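Local atomic coordinates of microcin B17-processing protein McbD (Escherichia coli str. K-12 substr. MG1655, PDB entry 6GRH), a protein that is necessary for processing the inactive microcin B17 precursor peptide into the active antibiotic and belongs to the YcaO family. Residues K21-F29 / I195-L203; L205-F214 / V226-S237. The protein carries 1 engineered substitution. All blocks are in the same frame, centred on the assembly; numbering follows the deposited sequence. Where two conformers were deposited one is given.

Contact 1 (K21-F29 / I195-L203); sequences KLNRNMPTF and INHIDEILL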
loop_
_atom_site.group_PDB
_atom_site.type_symbol
_atom_site.label_atom_id
_atom_site.label_comp_id
_atom_site.label_asym_id
_atom_site.label_seq_id
_atom_site.Cartn_x
_atom_site.Cartn_y
_atom_site.Cartn_z
ATOM N N LYS E 21 -17.792 -13.213 10.599
ATOM C CA LYS E 21 -18.320 -13.678 11.864
ATOM C C LYS E 21 -17.421 -13.147 12.974
ATOM O O LYS E 21 -16.203 -13.049 12.801
ATOM C CB LYS E 21 -18.352 -15.208 11.891
ATOM C CG LYS E 21 -16.969 -15.832 12.044
ATOM C CD LYS E 21 -16.995 -17.338 11.812
ATOM C CE LYS E 21 -15.591 -17.871 11.593
ATOM N NZ LYS E 21 -15.514 -19.292 11.163
ATOM N N LEU E 22 -18.014 -12.787 14.108
ATOM C CA LEU E 22 -17.245 -12.307 15.245
ATOM C C LEU E 22 -16.479 -13.424 15.962
ATOM O O LEU E 22 -15.357 -13.200 16.402
ATOM C CB LEU E 22 -18.143 -11.597 16.249
ATOM C CG LEU E 22 -18.862 -10.318 15.827
ATOM C CD1 LEU E 22 -19.562 -9.691 17.018
ATOM C CD2 LEU E 22 -17.892 -9.316 15.228
ATOM N N ASN E 23 -17.099 -14.600 16.053
ATOM C CA ASN E 23 -16.638 -15.738 16.862
ATOM C C ASN E 23 -15.761 -16.696 16.032
ATOM O O ASN E 23 -16.241 -17.346 15.082
ATOM C CB ASN E 23 -17.879 -16.482 17.377
ATOM C CG ASN E 23 -17.551 -17.592 18.337
ATOM O OD1 ASN E 23 -16.395 -17.990 18.489
ATOM N ND2 ASN E 23 -18.578 -18.101 19.005
ATOM N N ARG E 24 -14.486 -16.800 16.393
ATOM C CA ARG E 24 -13.557 -17.645 15.656
ATOM C C ARG E 24 -13.923 -19.129 15.746
ATOM O O ARG E 24 -13.569 -19.904 14.856
ATOM C CB ARG E 24 -12.103 -17.428 16.107
ATOM C CG ARG E 24 -11.747 -18.034 17.442
ATOM C CD ARG E 24 -10.323 -17.721 17.850
ATOM N NE ARG E 24 -9.934 -18.571 18.960
ATOM C CZ ARG E 24 -9.452 -19.810 18.840
ATOM N NH1 ARG E 24 -9.233 -20.359 17.646
ATOM N NH2 ARG E 24 -9.147 -20.497 19.929
ATOM N N ASN E 25 -14.643 -19.485 16.802
ATOM C CA ASN E 25 -15.150 -20.832 16.983
ATOM C C ASN E 25 -16.482 -21.183 16.346
ATOM O O ASN E 25 -16.931 -22.299 16.503
ATOM C CB ASN E 25 -15.152 -21.171 18.483
ATOM C CG ASN E 25 -13.755 -21.250 19.034
ATOM O OD1 ASN E 25 -12.901 -21.878 18.414
ATOM N ND2 ASN E 25 -13.494 -20.582 20.155
ATOM N N MET E 26 -17.132 -20.270 15.630
ATOM C CA MET E 26 -18.314 -20.663 14.879
ATOM C C MET E 26 -17.862 -21.103 13.491
ATOM O O MET E 26 -16.793 -20.691 13.029
ATOM C CB MET E 26 -19.360 -19.558 14.825
ATOM C CG MET E 26 -20.195 -19.443 16.119
ATOM S SD MET E 26 -21.311 -20.843 16.408
ATOM C CE MET E 26 -22.315 -20.323 17.813
ATOM N N PRO E 27 -18.653 -21.966 12.831
ATOM C CA PRO E 27 -18.310 -22.370 11.462
ATOM C C PRO E 27 -18.389 -21.185 10.507
ATOM O O PRO E 27 -19.082 -20.230 10.770
ATOM C CB PRO E 27 -19.347 -23.436 11.104
ATOM C CG PRO E 27 -20.342 -23.468 12.193
ATOM C CD PRO E 27 -19.845 -22.657 13.352
ATOM N N THR E 28 -17.620 -21.260 9.439
ATOM C CA THR E 28 -17.673 -20.306 8.371
ATOM C C THR E 28 -18.844 -20.698 7.488
ATOM O O THR E 28 -19.065 -21.885 7.252
ATOM C CB THR E 28 -16.362 -20.349 7.562
ATOM O OG1 THR E 28 -15.295 -19.869 8.381
ATOM C CG2 THR E 28 -16.421 -19.492 6.286
ATOM N N PHE E 29 -19.535 -19.682 6.964
ATOM C CA PHE E 29 -20.660 -19.835 6.082
ATOM C C PHE E 29 -20.320 -19.126 4.785
ATOM O O PHE E 29 -19.911 -17.952 4.807
ATOM C CB PHE E 29 -21.869 -19.182 6.728
ATOM C CG PHE E 29 -23.117 -19.231 5.885
ATOM C CD1 PHE E 29 -23.940 -20.371 5.872
ATOM C CD2 PHE E 29 -23.493 -18.131 5.109
ATOM C CE1 PHE E 29 -25.096 -20.404 5.091
ATOM C CE2 PHE E 29 -24.658 -18.154 4.347
ATOM C CZ PHE E 29 -25.461 -19.287 4.340
ATOM N N ILE E 195 -14.201 -31.192 19.179
ATOM C CA ILE E 195 -13.999 -30.325 18.034
ATOM C C ILE E 195 -14.681 -28.998 18.368
ATOM O O ILE E 195 -15.905 -28.965 18.557
ATOM C CB ILE E 195 -14.560 -30.954 16.755
ATOM C CG1 ILE E 195 -13.880 -32.317 16.505
ATOM C CG2 ILE E 195 -14.369 -29.990 15.586
ATOM C CD1 ILE E 195 -14.354 -33.046 15.268
ATOM N N ASN E 196 -13.889 -27.925 18.447
ATOM C CA ASN E 196 -14.344 -26.653 19.013
ATOM C C ASN E 196 -15.632 -26.107 18.364
ATOM O O ASN E 196 -16.546 -25.720 19.085
ATOM C CB ASN E 196 -13.233 -25.573 18.975
ATOM C CG ASN E 196 -12.281 -25.670 20.162
ATOM O OD1 ASN E 196 -12.275 -26.654 20.899
ATOM N ND2 ASN E 196 -11.492 -24.632 20.367
ATOM N N HIS E 197 -15.724 -26.126 17.046
ATOM C CA HIS E 197 -16.904 -25.539 16.396
ATOM C C HIS E 197 -18.169 -26.381 16.565
ATOM O O HIS E 197 -19.265 -25.828 16.584
ATOM C CB HIS E 197 -16.658 -25.101 14.947
ATOM C CG HIS E 197 -16.488 -26.217 13.959
ATOM N ND1 HIS E 197 -15.289 -26.879 13.774
ATOM C CD2 HIS E 197 -17.351 -26.748 13.060
ATOM C CE1 HIS E 197 -15.430 -27.778 12.813
ATOM N NE2 HIS E 197 -16.673 -27.724 12.367
ATOM N N ILE E 198 -18.006 -27.687 16.787
ATOM C CA ILE E 198 -19.145 -28.583 16.977
ATOM C C ILE E 198 -19.692 -28.387 18.383
ATOM O O ILE E 198 -20.898 -28.233 18.580
ATOM C CB ILE E 198 -18.742 -30.058 16.729
ATOM C CG1 ILE E 198 -18.160 -30.220 15.321
ATOM C CG2 ILE E 198 -19.917 -31.005 16.961
ATOM C CD1 ILE E 198 -19.058 -29.759 14.190
ATOM N N ASP E 199 -18.795 -28.364 19.356
ATOM C CA ASP E 199 -19.170 -28.149 20.751
ATOM C C ASP E 199 -19.773 -26.771 21.002
ATOM O O ASP E 199 -20.674 -26.636 21.802
ATOM C CB ASP E 199 -17.962 -28.401 21.658
ATOM C CG ASP E 199 -17.503 -29.867 21.613
ATOM O OD1 ASP E 199 -18.327 -30.751 21.281
ATOM O OD2 ASP E 199 -16.320 -30.144 21.878
ATOM N N GLU E 200 -19.276 -25.765 20.298
ATOM C CA GLU E 200 -19.846 -24.414 20.342
ATOM C C GLU E 200 -21.330 -24.415 19.890
ATOM O O GLU E 200 -22.188 -23.846 20.568
ATOM C CB GLU E 200 -19.021 -23.488 19.450
ATOM C CG GLU E 200 -19.282 -22.006 19.639
ATOM C CD GLU E 200 -18.371 -21.342 20.656
ATOM O OE1 GLU E 200 -17.641 -22.025 21.426
ATOM O OE2 GLU E 200 -18.416 -20.098 20.692
ATOM N N ILE E 201 -21.615 -25.065 18.759
ATOM C CA ILE E 201 -22.996 -25.216 18.282
ATOM C C ILE E 201 -23.826 -26.018 19.286
ATOM O O ILE E 201 -24.899 -25.580 19.681
ATOM C CB ILE E 201 -23.085 -25.881 16.881
ATOM C CG1 ILE E 201 -22.438 -25.003 15.818
ATOM C CG2 ILE E 201 -24.540 -26.182 16.498
ATOM C CD1 ILE E 201 -22.036 -25.781 14.582
ATOM N N LEU E 202 -23.336 -27.174 19.725
ATOM C CA LEU E 202 -24.123 -27.998 20.644
ATOM C C LEU E 202 -24.451 -27.241 21.937
ATOM O O LEU E 202 -25.599 -27.272 22.390
ATOM C CB LEU E 202 -23.436 -29.345 20.950
ATOM C CG LEU E 202 -23.377 -30.307 19.756
ATOM C CD1 LEU E 202 -22.349 -31.396 20.012
ATOM C CD2 LEU E 202 -24.739 -30.916 19.458
ATOM N N LEU E 203 -23.469 -26.533 22.508
ATOM C CA LEU E 203 -23.721 -25.765 23.737
ATOM C C LEU E 203 -24.785 -24.663 23.513
ATOM O O LEU E 203 -25.690 -24.486 24.315
ATOM C CB LEU E 203 -22.422 -25.147 24.268
ATOM C CG LEU E 203 -22.521 -24.576 25.684
ATOM C CD1 LEU E 203 -22.886 -25.651 26.685
ATOM C CD2 LEU E 203 -21.215 -23.901 26.086
HETATM O O HOH W 1 -15.811 -19.078 20.979
#
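The backbone oxygen of Asn-25 is buried against the first turn of helix 196-208 with no hydrogen-bond donor to meet it. What it meets is C-H: His-197 CA lies 3.2 Å from Asn-25 O in a CA-H...O contact, and His-197 CB is equally near. The neighbouring side chains make a conventional bond. Asn-23 ND2 donates to Glu-200 OE2 over 2.6 Å, almost straight at 172° and within the amide plane. The carboxylate is turned 69° against that amide and is met on its anti side, somewhat out of plane. Glu-200 reaches the asparagine by a bend in its chain (chi2 92°), with CD resting near Asn-25 CB. A water gives hydrogen bonds to Glu-200 OE2 and Asn-23 OD1 and accepts one from Asn-25 ND2, while Arg-63 of a neighbouring McbC subunit forms a salt bridge with the same OE2.

The loop that presents these groups is a type I beta turn, Asn-23 to Met-26, combined with an Asx turn in which Asn-25 N donates to Asn-23 OD1 at 2.9 Å. It leads into strand 28-33 of the antiparallel N-terminal sheet, so that the loop before this strand, not the strand itself, lies on the helix. Lys-21 NZ binds Met-26 O and Thr-28 OG1 across the base of the loop, and forms a salt bridge with Glu-294 of a neighbouring McbB subunit. From the last residue of the turn onward carbon meets carbon. Met-26 lies across Glu-200 at about a right angle, its CE 3.9 Å from Glu-200 CG, and Pro-27 sets its ring carbon CG 3.7 Å from Ile-201 CD1.

Contact 2 (L205-F214 / V226-S237); sequences LRSEGDIRIF and VLTLYGTKNKIS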
loop_
_atom_site.group_PDB
_atom_site.type_symbol
_atom_site.label_atom_id
_atom_site.label_comp_id
_atom_site.label_asym_id
_atom_site.label_seq_id
_atom_site.Cartn_x
_atom_site.Cartn_y
_atom_site.Cartn_z
ATOM N N LEU E 205 -27.159 -24.581 21.238
ATOM C CA LEU E 205 -28.470 -25.236 21.055
ATOM C C LEU E 205 -29.061 -25.699 22.379
ATOM O O LEU E 205 -30.250 -25.496 22.627
ATOM C CB LEU E 205 -28.389 -26.410 20.077
ATOM C CG LEU E 205 -28.009 -26.082 18.628
ATOM C CD1 LEU E 205 -27.851 -27.371 17.829
ATOM C CD2 LEU E 205 -29.044 -25.176 17.980
ATOM N N ARG E 206 -28.226 -26.328 23.212
ATOM C CA ARG E 206 -28.604 -26.751 24.574
ATOM C C ARG E 206 -29.043 -25.585 25.459
ATOM O O ARG E 206 -29.929 -25.748 26.289
ATOM C CB ARG E 206 -27.439 -27.466 25.268
ATOM C CG ARG E 206 -27.158 -28.884 24.786
ATOM C CD ARG E 206 -26.055 -29.547 25.619
ATOM N NE ARG E 206 -25.438 -30.662 24.907
ATOM C CZ ARG E 206 -24.152 -30.741 24.576
ATOM N NH1 ARG E 206 -23.310 -29.770 24.912
ATOM N NH2 ARG E 206 -23.709 -31.807 23.914
ATOM N N SER E 207 -28.426 -24.417 25.277
ATOM C CA SER E 207 -28.805 -23.203 26.031
ATOM C C SER E 207 -30.110 -22.561 25.511
ATOM O O SER E 207 -30.875 -22.010 26.288
ATOM C CB SER E 207 -27.648 -22.189 26.106
ATOM O OG SER E 207 -27.423 -21.518 24.880
ATOM N N GLU E 208 -30.366 -22.660 24.212
ATOM C CA GLU E 208 -31.556 -22.066 23.593
ATOM C C GLU E 208 -32.791 -22.977 23.726
ATOM O O GLU E 208 -33.912 -22.484 23.805
ATOM C CB GLU E 208 -31.279 -21.770 22.123
ATOM C CG GLU E 208 -32.288 -20.835 21.443
ATOM C CD GLU E 208 -32.011 -19.339 21.624
ATOM O OE1 GLU E 208 -30.996 -18.939 22.266
ATOM O OE2 GLU E 208 -32.818 -18.542 21.064
ATOM N N GLY E 209 -32.583 -24.292 23.730
ATOM C CA GLY E 209 -33.683 -25.260 23.704
ATOM C C GLY E 209 -33.192 -26.643 24.085
ATOM O O GLY E 209 -32.448 -26.774 25.051
ATOM N N ASP E 210 -33.601 -27.666 23.332
ATOM C CA ASP E 210 -33.149 -29.052 23.564
ATOM C C ASP E 210 -32.851 -29.779 22.267
ATOM O O ASP E 210 -33.392 -29.419 21.198
ATOM C CB ASP E 210 -34.196 -29.835 24.347
ATOM C CG ASP E 210 -34.404 -29.265 25.724
ATOM O OD1 ASP E 210 -33.505 -29.447 26.591
ATOM O OD2 ASP E 210 -35.437 -28.582 25.915
ATOM N N ILE E 211 -31.980 -30.786 22.364
ATOM C CA ILE E 211 -31.630 -31.606 21.209
ATOM C C ILE E 211 -31.757 -33.099 21.469
ATOM O O ILE E 211 -31.619 -33.562 22.612
ATOM C CB ILE E 211 -30.204 -31.327 20.704
ATOM C CG1 ILE E 211 -29.169 -31.663 21.785
ATOM C CG2 ILE E 211 -30.074 -29.870 20.263
ATOM C CD1 ILE E 211 -27.756 -31.733 21.266
ATOM N N ARG E 212 -31.987 -33.833 20.383
ATOM C CA ARG E 212 -31.912 -35.273 20.360
ATOM C C ARG E 212 -31.051 -35.688 19.169
ATOM O O ARG E 212 -31.112 -35.079 18.103
ATOM C CB ARG E 212 -33.312 -35.889 20.265
ATOM C CG ARG E 212 -34.282 -35.522 21.397
ATOM C CD ARG E 212 -33.895 -36.029 22.784
ATOM N NE ARG E 212 -34.023 -37.486 22.925
ATOM C CZ ARG E 212 -35.173 -38.156 23.038
ATOM N NH1 ARG E 212 -36.337 -37.521 23.054
ATOM N NH2 ARG E 212 -35.160 -39.486 23.149
ATOM N N ILE E 213 -30.236 -36.719 19.368
ATOM C CA ILE E 213 -29.326 -37.228 18.342
ATOM C C ILE E 213 -29.591 -38.728 18.186
ATOM O O ILE E 213 -29.410 -39.478 19.123
ATOM C CB ILE E 213 -27.860 -37.025 18.745
ATOM C CG1 ILE E 213 -27.585 -35.558 19.100
ATOM C CG2 ILE E 213 -26.930 -37.524 17.633
ATOM C CD1 ILE E 213 -26.191 -35.299 19.649
ATOM N N PHE E 214 -29.990 -39.143 16.993
ATOM C CA PHE E 214 -30.301 -40.512 16.708
ATOM C C PHE E 214 -29.441 -41.051 15.554
ATOM O O PHE E 214 -29.237 -40.366 14.560
ATOM C CB PHE E 214 -31.781 -40.624 16.328
ATOM C CG PHE E 214 -32.737 -40.232 17.424
ATOM C CD1 PHE E 214 -32.654 -40.809 18.684
ATOM C CD2 PHE E 214 -33.754 -39.313 17.184
ATOM C CE1 PHE E 214 -33.553 -40.467 19.692
ATOM C CE2 PHE E 214 -34.659 -38.974 18.188
ATOM C CZ PHE E 214 -34.554 -39.551 19.439
ATOM N N VAL E 226 -26.542 -40.010 10.903
ATOM C CA VAL E 226 -26.862 -39.399 12.181
ATOM C C VAL E 226 -27.823 -38.243 11.979
ATOM O O VAL E 226 -27.525 -37.340 11.210
ATOM C CB VAL E 226 -25.586 -38.951 12.913
ATOM C CG1 VAL E 226 -25.930 -38.201 14.188
ATOM C CG2 VAL E 226 -24.739 -40.182 13.252
ATOM N N LEU E 227 -28.960 -38.290 12.678
ATOM C CA LEU E 227 -29.994 -37.272 12.592
ATOM C C LEU E 227 -29.924 -36.479 13.872
ATOM O O LEU E 227 -30.021 -37.053 14.953
ATOM C CB LEU E 227 -31.383 -37.921 12.488
ATOM C CG LEU E 227 -32.585 -36.977 12.347
ATOM C CD1 LEU E 227 -32.552 -36.207 11.055
ATOM C CD2 LEU E 227 -33.877 -37.776 12.478
ATOM N N THR E 228 -29.725 -35.170 13.748
ATOM C CA THR E 228 -29.748 -34.262 14.889
ATOM C C THR E 228 -31.071 -33.505 14.816
ATOM O O THR E 228 -31.491 -33.080 13.731
ATOM C CB THR E 228 -28.565 -33.267 14.871
ATOM O OG1 THR E 228 -28.267 -32.896 13.519
ATOM C CG2 THR E 228 -27.317 -33.869 15.511
ATOM N N LEU E 229 -31.714 -33.345 15.968
ATOM C CA LEU E 229 -33.016 -32.697 16.073
ATOM C C LEU E 229 -32.942 -31.644 17.150
ATOM O O LEU E 229 -32.327 -31.863 18.194
ATOM C CB LEU E 229 -34.081 -33.729 16.438
ATOM C CG LEU E 229 -34.404 -34.777 15.380
ATOM C CD1 LEU E 229 -35.424 -35.760 15.938
ATOM C CD2 LEU E 229 -34.918 -34.139 14.095
ATOM N N TYR E 230 -33.572 -30.508 16.887
ATOM C CA TYR E 230 -33.607 -29.383 17.804
ATOM C C TYR E 230 -35.029 -28.878 17.888
ATOM O O TYR E 230 -35.731 -28.816 16.868
ATOM C CB TYR E 230 -32.737 -28.228 17.292
ATOM C CG TYR E 230 -32.932 -26.934 18.061
ATOM C CD1 TYR E 230 -32.328 -26.745 19.302
ATOM C CD2 TYR E 230 -33.728 -25.909 17.557
ATOM C CE1 TYR E 230 -32.505 -25.577 20.017
ATOM C CE2 TYR E 230 -33.904 -24.735 18.265
ATOM C CZ TYR E 230 -33.287 -24.579 19.498
ATOM O OH TYR E 230 -33.435 -23.419 20.212
ATOM N N GLY E 231 -35.416 -28.472 19.092
ATOM C CA GLY E 231 -36.650 -27.748 19.310
ATOM C C GLY E 231 -36.600 -26.879 20.551
ATOM O O GLY E 231 -35.920 -27.215 21.506
ATOM N N THR E 232 -37.315 -25.754 20.529
ATOM C CA THR E 232 -37.471 -24.918 21.719
ATOM C C THR E 232 -38.898 -24.376 21.889
ATOM O O THR E 232 -39.608 -24.123 20.900
ATOM C CB THR E 232 -36.461 -23.761 21.729
ATOM O OG1 THR E 232 -36.465 -23.132 23.013
ATOM C CG2 THR E 232 -36.753 -22.734 20.638
ATOM N N LYS E 233 -39.292 -24.205 23.155
ATOM C CA LYS E 233 -40.533 -23.506 23.505
ATOM C C LYS E 233 -40.301 -22.017 23.696
ATOM O O LYS E 233 -41.257 -21.281 23.865
ATOM C CB LYS E 233 -41.135 -24.058 24.804
ATOM C CG LYS E 233 -41.478 -25.536 24.776
ATOM C CD LYS E 233 -42.125 -25.989 26.085
ATOM N N ASN E 234 -39.042 -21.574 23.690
ATOM C CA ASN E 234 -38.696 -20.205 24.043
ATOM C C ASN E 234 -39.382 -19.219 23.081
ATOM O O ASN E 234 -39.285 -19.358 21.840
ATOM C CB ASN E 234 -37.169 -20.041 24.001
ATOM C CG ASN E 234 -36.713 -18.683 24.481
ATOM O OD1 ASN E 234 -36.974 -18.310 25.615
ATOM N ND2 ASN E 234 -36.041 -17.934 23.620
ATOM N N LYS E 235 -40.065 -18.230 23.659
ATOM C CA LYS E 235 -40.967 -17.348 22.912
ATOM C C LYS E 235 -40.219 -16.504 21.903
ATOM O O LYS E 235 -40.617 -16.433 20.749
ATOM C CB LYS E 235 -41.776 -16.438 23.859
ATOM N N ILE E 236 -39.122 -15.890 22.331
ATOM C CA ILE E 236 -38.397 -14.937 21.490
ATOM C C ILE E 236 -37.447 -15.592 20.490
ATOM O O ILE E 236 -36.880 -14.898 19.679
ATOM C CB ILE E 236 -37.677 -13.851 22.339
ATOM C CG1 ILE E 236 -36.420 -14.399 23.041
ATOM C CG2 ILE E 236 -38.662 -13.240 23.341
ATOM C CD1 ILE E 236 -35.853 -13.507 24.138
ATOM N N SER E 237 -37.270 -16.914 20.542
ATOM C CA SER E 237 -36.563 -17.637 19.476
ATOM C C SER E 237 -37.406 -17.687 18.199
ATOM O O SER E 237 -38.577 -18.051 18.251
ATOM C CB SER E 237 -36.237 -19.068 19.906
ATOM O OG SER E 237 -35.371 -19.077 21.025
#
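The Tyr-230 ring carries Leu-205 CD2 over one face, a CH-pi contact 4.2 Å from the ring centroid, while Leu-205 O and Ile-211 CG2 lie at its edge, in plane. Phe-214 is met differently: Leu-229 CD1 approaches the edge of its ring, and Phe-214 CZ itself lies over one face of the Arg-212 guanidinium, which forms a salt bridge with Glu-186. Except for Leu-205, from helix 196-208, and Glu-186, on strand 182-187, these groups belong to an antiparallel beta hairpin, strands 210-215 and 224-231, within a mixed sheet. Ile-211, Ile-213, Thr-228 and Tyr-230 share one side; Arg-212, Phe-214, Leu-227 and Leu-229 share the other. Paired backbone bonds join Asp-210 with Gly-231, Arg-212 with Leu-229 and Phe-214 with Leu-227.

With CG anti to the backbone N (chi1 169°), the Tyr-230 ring extends to the end of helix 196-208, where CE1 approaches Gly-209 CA and Tyr-230 OH lies 3.1 Å from Glu-208 CG. Gly-209 is the first residue to leave helical geometry; its CA lies close to Thr-232 OG1 and Gly-231 O, with little space for a side chain. Glu-208 is gripped twice by the segment beyond the hairpin: Thr-232 OG1 donates to Glu-208 O at 2.8 Å, and Ser-237 OG to Glu-208 OE2 at 2.6 Å. Ser-67 of a neighbouring McbC subunit also bonds this carboxylate oxygen. Asn-234 ND2, with its partner in the amide plane, donates to Ser-237 OG at 2.9 Å.

In the fold
Contact 1 is complete before contact 2 begins along the chain, and their centres are 16 Å apart. Together they show how one helix, 196-208, can serve two contacts with its two ends, one against the loop that leads into the antiparallel N-terminal sheet, the other at the hairpin of the mixed sheet. The two contacts touch directly, Leu-202 CD2 packing 3.6 Å from Ile-211 CD1. Helix 251-275 backs both, through Val-259 and Val-260 at the first and Leu-255 and Leu-262 at the second. McbC reaches both contacts and McbB the first, so this side of McbD faces other subunits of the eight-chain assembly.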